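Local coordinates for protein dephospho-CoA kinase (Campylobacter jejuni subsp. jejuni serotype O:2, PDB 4ZO4) that probably phosphorylates the 3'-hydroxyl of dephospho-coenzyme A with ATP, the last step of coenzyme A biosynthesis, at residues Lys31-Asp36 and Leu101-Ile106; Leu48-Ile53 and Glu89-Pro94; Ser55-Lys60 and Asn81-Lys86. All coordinates share one frame; numbering follows the deposited sequence.

Interaction 1. Residues Lys31-Asp36 and Leu101-Ile106; sequences KSISAD and LEQMQI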
loop_
_atom_site.group_PDB
_atom_site.type_symbol
_atom_site.label_atom_id
_atom_site.label_comp_id
_atom_site.label_asym_id
_atom_site.label_seq_id
_atom_site.Cartn_x
_atom_site.Cartn_y
_atom_site.Cartn_z
ATOM N N LYS A 31 36.127 4.889 -9.321
ATOM C CA LYS A 31 35.353 5.714 -8.362
ATOM C C LYS A 31 33.986 5.113 -8.015
ATOM O O LYS A 31 33.215 4.781 -8.906
ATOM C CB LYS A 31 35.087 7.113 -8.950
ATOM C CG LYS A 31 36.324 7.937 -9.313
ATOM C CD LYS A 31 36.904 8.672 -8.106
ATOM C CE LYS A 31 37.664 9.923 -8.515
ATOM N NZ LYS A 31 38.027 10.782 -7.351
ATOM N N SER A 32 33.674 5.010 -6.729
ATOM C CA SER A 32 32.305 4.688 -6.301
ATOM C C SER A 32 31.736 5.744 -5.374
ATOM O O SER A 32 32.462 6.337 -4.577
ATOM C CB SER A 32 32.269 3.375 -5.545
ATOM O OG SER A 32 32.904 3.535 -4.285
ATOM N N ILE A 33 30.430 5.960 -5.462
ATOM C CA ILE A 33 29.699 6.724 -4.417
ATOM C C ILE A 33 28.705 5.798 -3.738
ATOM O O ILE A 33 28.218 4.841 -4.340
ATOM C CB ILE A 33 28.991 7.978 -4.973
ATOM C CG1 ILE A 33 27.892 7.604 -5.966
ATOM C CG2 ILE A 33 30.009 8.887 -5.647
ATOM C CD1 ILE A 33 27.384 8.776 -6.776
ATOM N N SER A 34 28.438 6.034 -2.470
ATOM C CA SER A 34 27.450 5.196 -1.755
ATOM C C SER A 34 26.095 5.894 -1.640
ATOM O O SER A 34 26.020 7.044 -1.195
ATOM C CB SER A 34 27.956 4.819 -0.375
ATOM O OG SER A 34 26.951 4.141 0.359
ATOM N N ALA A 35 25.029 5.193 -2.034
ATOM C CA ALA A 35 23.663 5.750 -1.968
ATOM C C ALA A 35 23.243 5.919 -0.522
ATOM O O ALA A 35 22.769 6.987 -0.161
ATOM C CB ALA A 35 22.661 4.890 -2.719
ATOM N N ASP A 36 23.476 4.911 0.314
ATOM C CA ASP A 36 23.125 5.021 1.745
ATOM C C ASP A 36 23.916 6.062 2.495
ATOM O O ASP A 36 23.406 6.638 3.449
ATOM C CB ASP A 36 23.279 3.695 2.475
ATOM C CG ASP A 36 22.174 2.743 2.153
ATOM O OD1 ASP A 36 21.301 3.119 1.330
ATOM O OD2 ASP A 36 22.160 1.626 2.723
ATOM N N LEU A 101 22.267 12.612 -8.039
ATOM C CA LEU A 101 22.407 13.093 -9.411
ATOM C C LEU A 101 23.356 14.277 -9.510
ATOM O O LEU A 101 23.729 14.694 -10.602
ATOM C CB LEU A 101 21.025 13.477 -9.948
ATOM C CG LEU A 101 20.792 14.057 -11.356
ATOM C CD1 LEU A 101 19.394 13.666 -11.837
ATOM C CD2 LEU A 101 20.944 15.575 -11.428
ATOM N N GLU A 102 23.733 14.841 -8.372
ATOM C CA GLU A 102 24.774 15.880 -8.326
ATOM C C GLU A 102 26.129 15.220 -8.527
ATOM O O GLU A 102 26.863 15.567 -9.428
ATOM C CB GLU A 102 24.712 16.618 -6.976
ATOM C CG GLU A 102 25.866 17.532 -6.610
ATOM C CD GLU A 102 25.753 17.988 -5.162
ATOM O OE1 GLU A 102 26.698 17.740 -4.380
ATOM O OE2 GLU A 102 24.702 18.566 -4.791
ATOM N N GLN A 103 26.428 14.258 -7.672
ATOM C CA GLN A 103 27.690 13.551 -7.674
ATOM C C GLN A 103 27.903 12.565 -8.845
ATOM O O GLN A 103 29.014 12.056 -9.012
ATOM C CB GLN A 103 27.828 12.783 -6.363
ATOM C CG GLN A 103 27.922 13.658 -5.128
ATOM C CD GLN A 103 28.082 12.844 -3.852
ATOM O OE1 GLN A 103 28.365 11.644 -3.889
ATOM N NE2 GLN A 103 27.904 13.498 -2.712
HETATM N N MSE A 104 26.871 12.277 -9.639
HETATM C CA MSE A 104 27.046 11.397 -10.814
HETATM C C MSE A 104 27.326 12.134 -12.121
HETATM O O MSE A 104 27.740 11.514 -13.114
HETATM C CB MSE A 104 25.805 10.557 -11.055
HETATM C CG MSE A 104 25.611 9.449 -10.044
HETATM SE SE MSE A 104 23.903 8.609 -10.520
HETATM C CE MSE A 104 24.456 7.654 -12.136
ATOM N N GLN A 105 27.029 13.433 -12.146
ATOM C CA GLN A 105 27.293 14.292 -13.288
ATOM C C GLN A 105 28.704 14.857 -13.156
ATOM O O GLN A 105 29.284 15.333 -14.145
ATOM C CB GLN A 105 26.273 15.446 -13.378
ATOM C CG GLN A 105 24.968 15.127 -14.118
ATOM C CD GLN A 105 23.873 16.192 -13.917
ATOM O OE1 GLN A 105 24.085 17.204 -13.244
ATOM N NE2 GLN A 105 22.695 15.958 -14.502
ATOM N N ILE A 106 29.257 14.820 -11.943
ATOM C CA ILE A 106 30.670 15.177 -11.743
ATOM C C ILE A 106 31.575 14.117 -12.393
ATOM O O ILE A 106 32.445 14.441 -13.206
ATOM C CB ILE A 106 30.994 15.405 -10.239
ATOM C CG1 ILE A 106 30.572 16.828 -9.837
ATOM C CG2 ILE A 106 32.479 15.232 -9.933
ATOM C CD1 ILE A 106 30.642 17.112 -8.350
#
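The flat group that takes part in this contact, the side-chain amide of Gln-103, meets Ile-33 through its oxygen: OE1 stands 3.7 Å from the branch methyl CG2 and 3.9 Å from CB of the isoleucine. This is a van der Waals contact between a polar atom and a hydrocarbon branch. The chain of Gln-103, extended beyond CG (chi2 -179°), carries the amide out to Ile-33, and the two side chains cross at a slant. The other arm of Ile-33 serves a different neighbour. Its CG1 sits between the backbone N and the carbonyl carbon (chi1 64°), and CD1 ends 3.8 Å from CG of Met-104, present as selenomethionine, whose chain runs about perpendicular to it. CD1 also lies 4.1 Å from CB of Gln-103. The pairing belongs to the beta-alpha-beta architecture of P-loop kinases: strand 31-34 is the outermost strand on one side of this chain's parallel sheet, bonded through its backbone to strand 114-117, and the long helix 82-109, which leads into that neighbouring strand, packs across both. Met-104 accordingly also rests on Phe-114 and Val-116, and on Phe-9 of strand 7-12, while Ile-33 touches Leu-107 one turn further along the helix.

Interaction 2. Residues Leu48-Ile53 and Glu89-Pro94; sequences LELEKI and ENFTHP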
loop_
_atom_site.group_PDB
_atom_site.type_symbol
_atom_site.label_atom_id
_atom_site.label_comp_id
_atom_site.label_asym_id
_atom_site.label_seq_id
_atom_site.Cartn_x
_atom_site.Cartn_y
_atom_site.Cartn_z
ATOM N N LEU A 48 17.859 20.484 11.765
ATOM C CA LEU A 48 16.917 21.416 12.396
ATOM C C LEU A 48 15.510 21.324 11.801
ATOM O O LEU A 48 14.528 21.302 12.549
ATOM C CB LEU A 48 17.409 22.868 12.356
ATOM C CG LEU A 48 18.545 23.193 13.332
ATOM C CD1 LEU A 48 18.897 24.675 13.282
ATOM C CD2 LEU A 48 18.198 22.765 14.752
ATOM N N GLU A 49 15.387 21.275 10.481
ATOM C CA GLU A 49 14.039 21.253 9.919
ATOM C C GLU A 49 13.287 19.996 10.353
ATOM O O GLU A 49 12.129 20.064 10.732
ATOM C CB GLU A 49 14.017 21.465 8.401
ATOM C CG GLU A 49 13.764 22.929 8.027
ATOM C CD GLU A 49 12.427 23.498 8.602
ATOM O OE1 GLU A 49 12.374 24.708 9.003
ATOM O OE2 GLU A 49 11.425 22.727 8.662
ATOM N N LEU A 50 13.978 18.866 10.369
ATOM C CA LEU A 50 13.390 17.592 10.789
ATOM C C LEU A 50 12.909 17.628 12.260
ATOM O O LEU A 50 11.825 17.140 12.601
ATOM C CB LEU A 50 14.400 16.452 10.567
ATOM C CG LEU A 50 14.696 16.004 9.120
ATOM C CD1 LEU A 50 16.030 15.273 9.014
ATOM C CD2 LEU A 50 13.583 15.091 8.604
ATOM N N GLU A 51 13.693 18.213 13.138
ATOM C CA GLU A 51 13.228 18.405 14.510
ATOM C C GLU A 51 11.857 19.089 14.530
ATOM O O GLU A 51 10.960 18.572 15.196
ATOM C CB GLU A 51 14.217 19.206 15.328
ATOM C CG GLU A 51 13.995 19.119 16.832
ATOM C CD GLU A 51 12.986 20.125 17.390
ATOM O OE1 GLU A 51 12.420 19.811 18.473
ATOM O OE2 GLU A 51 12.759 21.204 16.764
ATOM N N LYS A 52 11.686 20.222 13.822
ATOM C CA LYS A 52 10.361 20.941 13.768
ATOM C C LYS A 52 9.229 20.022 13.310
ATOM O O LYS A 52 8.270 19.809 14.001
ATOM C CB LYS A 52 10.400 22.147 12.813
ATOM C CG LYS A 52 10.926 23.443 13.410
ATOM C CD LYS A 52 11.831 24.187 12.429
ATOM C CE LYS A 52 12.462 25.409 13.083
ATOM N NZ LYS A 52 13.611 26.017 12.331
ATOM N N ILE A 53 9.400 19.445 12.139
ATOM C CA ILE A 53 8.422 18.592 11.489
ATOM C C ILE A 53 8.068 17.405 12.371
ATOM O O ILE A 53 6.917 17.099 12.514
ATOM C CB ILE A 53 9.011 18.099 10.133
ATOM C CG1 ILE A 53 9.386 19.299 9.227
ATOM C CG2 ILE A 53 8.037 17.188 9.400
ATOM C CD1 ILE A 53 10.132 18.920 7.969
ATOM N N GLU A 89 9.479 10.122 3.897
ATOM C CA GLU A 89 9.669 9.737 2.509
ATOM C C GLU A 89 9.614 10.957 1.594
ATOM O O GLU A 89 10.520 11.155 0.808
ATOM C CB GLU A 89 8.634 8.705 2.066
ATOM C CG GLU A 89 8.811 7.322 2.700
ATOM C CD GLU A 89 7.543 6.447 2.635
ATOM O OE1 GLU A 89 6.484 6.913 2.114
ATOM O OE2 GLU A 89 7.581 5.289 3.131
ATOM N N ASN A 90 8.591 11.798 1.713
ATOM C CA ASN A 90 8.447 12.920 0.803
ATOM C C ASN A 90 9.453 14.001 1.120
ATOM O O ASN A 90 9.912 14.753 0.254
ATOM C CB ASN A 90 7.036 13.474 0.857
ATOM C CG ASN A 90 6.887 14.738 0.048
ATOM O OD1 ASN A 90 6.792 14.691 -1.169
ATOM N ND2 ASN A 90 6.874 15.874 0.722
ATOM N N PHE A 91 9.848 14.070 2.371
ATOM C CA PHE A 91 10.923 14.992 2.727
ATOM C C PHE A 91 12.253 14.657 2.084
ATOM O O PHE A 91 12.943 15.564 1.649
ATOM C CB PHE A 91 11.116 15.012 4.227
ATOM C CG PHE A 91 11.962 16.142 4.703
ATOM C CD1 PHE A 91 11.466 17.433 4.750
ATOM C CD2 PHE A 91 13.242 15.909 5.145
ATOM C CE1 PHE A 91 12.260 18.482 5.223
ATOM C CE2 PHE A 91 14.045 16.931 5.605
ATOM C CZ PHE A 91 13.551 18.216 5.664
ATOM N N THR A 92 12.620 13.367 2.067
ATOM C CA THR A 92 13.988 12.941 1.767
ATOM C C THR A 92 14.194 12.618 0.295
ATOM O O THR A 92 15.211 12.936 -0.278
ATOM C CB THR A 92 14.354 11.670 2.551
ATOM O OG1 THR A 92 13.342 10.680 2.369
ATOM C CG2 THR A 92 14.473 11.956 4.016
ATOM N N HIS A 93 13.213 11.960 -0.307
ATOM C CA HIS A 93 13.312 11.501 -1.680
ATOM C C HIS A 93 13.887 12.530 -2.658
ATOM O O HIS A 93 14.853 12.222 -3.355
ATOM C CB HIS A 93 11.974 10.975 -2.205
ATOM C CG HIS A 93 11.540 9.671 -1.606
ATOM N ND1 HIS A 93 10.290 9.126 -1.839
ATOM C CD2 HIS A 93 12.179 8.803 -0.788
ATOM C CE1 HIS A 93 10.197 7.965 -1.213
ATOM N NE2 HIS A 93 11.319 7.753 -0.551
ATOM N N PRO A 94 13.289 13.731 -2.757
ATOM C CA PRO A 94 13.892 14.666 -3.733
ATOM C C PRO A 94 15.321 15.143 -3.352
ATOM O O PRO A 94 16.147 15.428 -4.237
ATOM C CB PRO A 94 12.911 15.822 -3.757
ATOM C CG PRO A 94 12.139 15.723 -2.454
ATOM C CD PRO A 94 12.060 14.271 -2.145
#
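Glu-49 makes the first approach toward Phe-91, and only with its aliphatic root: CB comes within 4.3 Å of the ring atom CZ, while the carboxylate forms a long ion pair with Lys-52 of its own helix. One residue on, the buried Leu-50 does more. Its CD2 lies 3.5 Å from CE2 of Phe-91 and 3.6 Å from CD2 of the same ring, with CG close behind. Ile-53, a turn later, brings CD1 to 3.5 Å from CE1 of Phe-91. Both methyls come obliquely from the same side of the ring plane, Leu-50 CD2 by the CD2-CE2 flank and Ile-53 CD1 by the CD1-CE1 flank. Phe-91 itself reaches out with CG anti to the backbone N (chi1 -167°), spanning much of the 12.4 Å between the axes. The two short helical segments run at 162°, and helix 47-54 packs nearly antiparallel against the early turns of helix 82-109. Leu-43 of helix 35-45 touches Leu-50, and Leu-153 of the second subunit packs on Ile-53. With aliphatic groups meeting an aromatic ring obliquely, the contact rests on shape and burial of hydrocarbon, and gains no directional bond between the two helices.

Interaction 3. Residues Ser55-Lys60 and Asn81-Lys86; sequences SPFSLK and NKEAKK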
loop_
_atom_site.group_PDB
_atom_site.type_symbol
_atom_site.label_atom_id
_atom_site.label_comp_id
_atom_site.label_asym_id
_atom_site.label_seq_id
_atom_site.Cartn_x
_atom_site.Cartn_y
_atom_site.Cartn_z
ATOM N N SER A 55 9.251 16.530 15.825
ATOM C CA SER A 55 9.115 16.705 17.269
ATOM C C SER A 55 7.675 16.585 17.752
ATOM O O SER A 55 7.456 15.975 18.793
ATOM C CB SER A 55 9.728 18.028 17.755
ATOM O OG SER A 55 9.051 19.153 17.231
ATOM N N PRO A 56 6.686 17.114 17.001
ATOM C CA PRO A 56 5.300 16.888 17.510
ATOM C C PRO A 56 4.804 15.430 17.587
ATOM O O PRO A 56 3.656 15.208 17.974
ATOM C CB PRO A 56 4.401 17.686 16.527
ATOM C CG PRO A 56 5.257 18.050 15.368
ATOM C CD PRO A 56 6.701 18.049 15.860
ATOM N N PHE A 57 5.625 14.455 17.179
ATOM C CA PHE A 57 5.253 13.038 17.263
ATOM C C PHE A 57 5.774 12.359 18.518
ATOM O O PHE A 57 5.349 11.249 18.847
ATOM C CB PHE A 57 5.777 12.275 16.060
ATOM C CG PHE A 57 5.087 12.618 14.793
ATOM C CD1 PHE A 57 3.864 12.048 14.486
ATOM C CD2 PHE A 57 5.665 13.492 13.890
ATOM C CE1 PHE A 57 3.226 12.353 13.296
ATOM C CE2 PHE A 57 5.040 13.793 12.692
ATOM C CZ PHE A 57 3.820 13.230 12.397
ATOM N N SER A 58 6.705 13.014 19.199
ATOM C CA SER A 58 7.345 12.444 20.365
ATOM C C SER A 58 7.476 13.511 21.423
ATOM O O SER A 58 7.402 14.699 21.135
ATOM C CB SER A 58 8.723 11.902 19.999
ATOM O OG SER A 58 9.419 11.451 21.151
ATOM N N LEU A 59 7.623 13.058 22.662
ATOM C CA LEU A 59 7.981 13.920 23.783
ATOM C C LEU A 59 9.495 13.996 23.865
ATOM O O LEU A 59 10.040 14.903 24.494
ATOM C CB LEU A 59 7.423 13.368 25.102
ATOM C CG LEU A 59 5.896 13.262 25.236
ATOM C CD1 LEU A 59 5.518 12.735 26.626
ATOM C CD2 LEU A 59 5.200 14.597 24.953
ATOM N N LYS A 60 10.165 13.045 23.213
ATOM C CA LYS A 60 11.616 12.929 23.280
ATOM C C LYS A 60 12.256 13.987 22.411
ATOM O O LYS A 60 11.568 14.845 21.848
ATOM C CB LYS A 60 12.065 11.524 22.859
ATOM C CG LYS A 60 11.382 10.399 23.638
ATOM C CD LYS A 60 11.495 10.567 25.161
ATOM C CE LYS A 60 10.542 9.652 25.918
ATOM N NZ LYS A 60 9.150 10.182 25.955
ATOM N N ASN A 81 4.284 5.476 13.329
ATOM C CA ASN A 81 3.366 6.459 12.787
ATOM C C ASN A 81 3.433 6.502 11.286
ATOM O O ASN A 81 4.492 6.782 10.697
ATOM C CB ASN A 81 3.699 7.817 13.374
ATOM C CG ASN A 81 2.595 8.797 13.195
ATOM O OD1 ASN A 81 2.342 9.273 12.085
ATOM N ND2 ASN A 81 1.924 9.122 14.290
ATOM N N LYS A 82 2.293 6.211 10.676
ATOM C CA LYS A 82 2.108 6.215 9.225
ATOM C C LYS A 82 2.302 7.615 8.615
ATOM O O LYS A 82 2.870 7.781 7.542
ATOM C CB LYS A 82 0.707 5.679 8.908
ATOM C CG LYS A 82 0.488 5.091 7.520
ATOM C CD LYS A 82 -0.857 4.363 7.458
ATOM C CE LYS A 82 -1.175 3.816 6.068
ATOM N NZ LYS A 82 -2.427 3.001 6.055
ATOM N N GLU A 83 1.836 8.621 9.318
ATOM C CA GLU A 83 1.904 9.980 8.838
ATOM C C GLU A 83 3.347 10.427 8.853
ATOM O O GLU A 83 3.794 11.122 7.940
ATOM C CB GLU A 83 1.049 10.906 9.728
ATOM C CG GLU A 83 0.998 12.361 9.275
ATOM C CD GLU A 83 0.740 13.345 10.408
ATOM O OE1 GLU A 83 -0.104 13.046 11.275
ATOM O OE2 GLU A 83 1.381 14.423 10.421
ATOM N N ALA A 84 4.079 10.044 9.897
ATOM C CA ALA A 84 5.503 10.401 10.020
ATOM C C ALA A 84 6.281 9.761 8.900
ATOM O O ALA A 84 7.108 10.386 8.270
ATOM C CB ALA A 84 6.056 9.946 11.337
ATOM N N LYS A 85 5.996 8.503 8.644
ATOM C CA LYS A 85 6.655 7.789 7.590
ATOM C C LYS A 85 6.460 8.473 6.251
ATOM O O LYS A 85 7.421 8.667 5.509
ATOM C CB LYS A 85 6.123 6.363 7.509
ATOM C CG LYS A 85 7.031 5.392 6.755
ATOM C CD LYS A 85 6.234 4.308 6.051
ATOM C CE LYS A 85 5.219 3.621 6.960
ATOM N NZ LYS A 85 4.413 2.591 6.241
ATOM N N LYS A 86 5.227 8.831 5.903
ATOM C CA LYS A 86 5.018 9.432 4.591
ATOM C C LYS A 86 5.724 10.766 4.537
ATOM O O LYS A 86 6.341 11.098 3.543
ATOM C CB LYS A 86 3.550 9.585 4.258
ATOM C CG LYS A 86 2.847 8.268 3.980
ATOM C CD LYS A 86 1.414 8.478 3.499
ATOM C CE LYS A 86 0.651 7.146 3.426
ATOM N NZ LYS A 86 -0.634 7.197 2.655
#
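The turn of 3-10 helix at 55-57 comes up to the first turn of helix 82-109, with the CA atoms of Phe-57 and Ala-84 7.7 Å apart. The motif met there is a helix N-cap: Asn-81, which follows helix 71-80, starts the next helix by offering OD1 to the backbone, and the Phe-57 ring packs over this start. Ala-84 supplies a CH-pi contact, its CB 4.1 Å from the ring centroid and 8° off the normal, squarely over one face. The amide of Asn-81 is steeply turned against the ring, with planes 69° apart, and its OD1, the capping oxygen, comes obliquely to 3.4 Å from CE1 of Phe-57. Glu-83 leaves its helix with CG anti to the backbone N (chi1 -177°), and the extended chain runs out to the ring's edge, where OE2 lies 3.4 Å from CZ of Phe-57. That carboxylate is mainly engaged elsewhere: Ser-164 and Arg-161 of the second subunit hold it by a hydrogen bond and a salt bridge, and Arg-161 of that subunit also packs on Phe-57. The aromatic ring thus lies beside a subunit interface, with Ile-77 of helix 71-80 touching it from within its own chain. Further along, Ser-58 OG accepts from Lys-60 N at 2.7 Å, forming an ST turn. At the cap, Asn-81 OD1 receives Ala-84 N at 2.9 Å, and Glu-83 N more weakly.

All three interactions are anchored on helix 82-109, which they meet at successive places: its start in interaction 3, the following turns in interaction 2, and a stretch near its far end in interaction 1. All are partly buried. Interaction 1, its centre about 12 Å from that of the chain, lies against the parallel sheet, and no other subunit touches its segments. Interactions 2 and 3, about 20 and 25 Å from the chain centre (centre to centre), sit in the helical outskirts and both reach the second subunit. Across the three, the chemistry shifts from an isoleucine against a glutamine and a selenomethionine, through a phenylalanine among aliphatics, to a phenylalanine bordered by capping and charged groups.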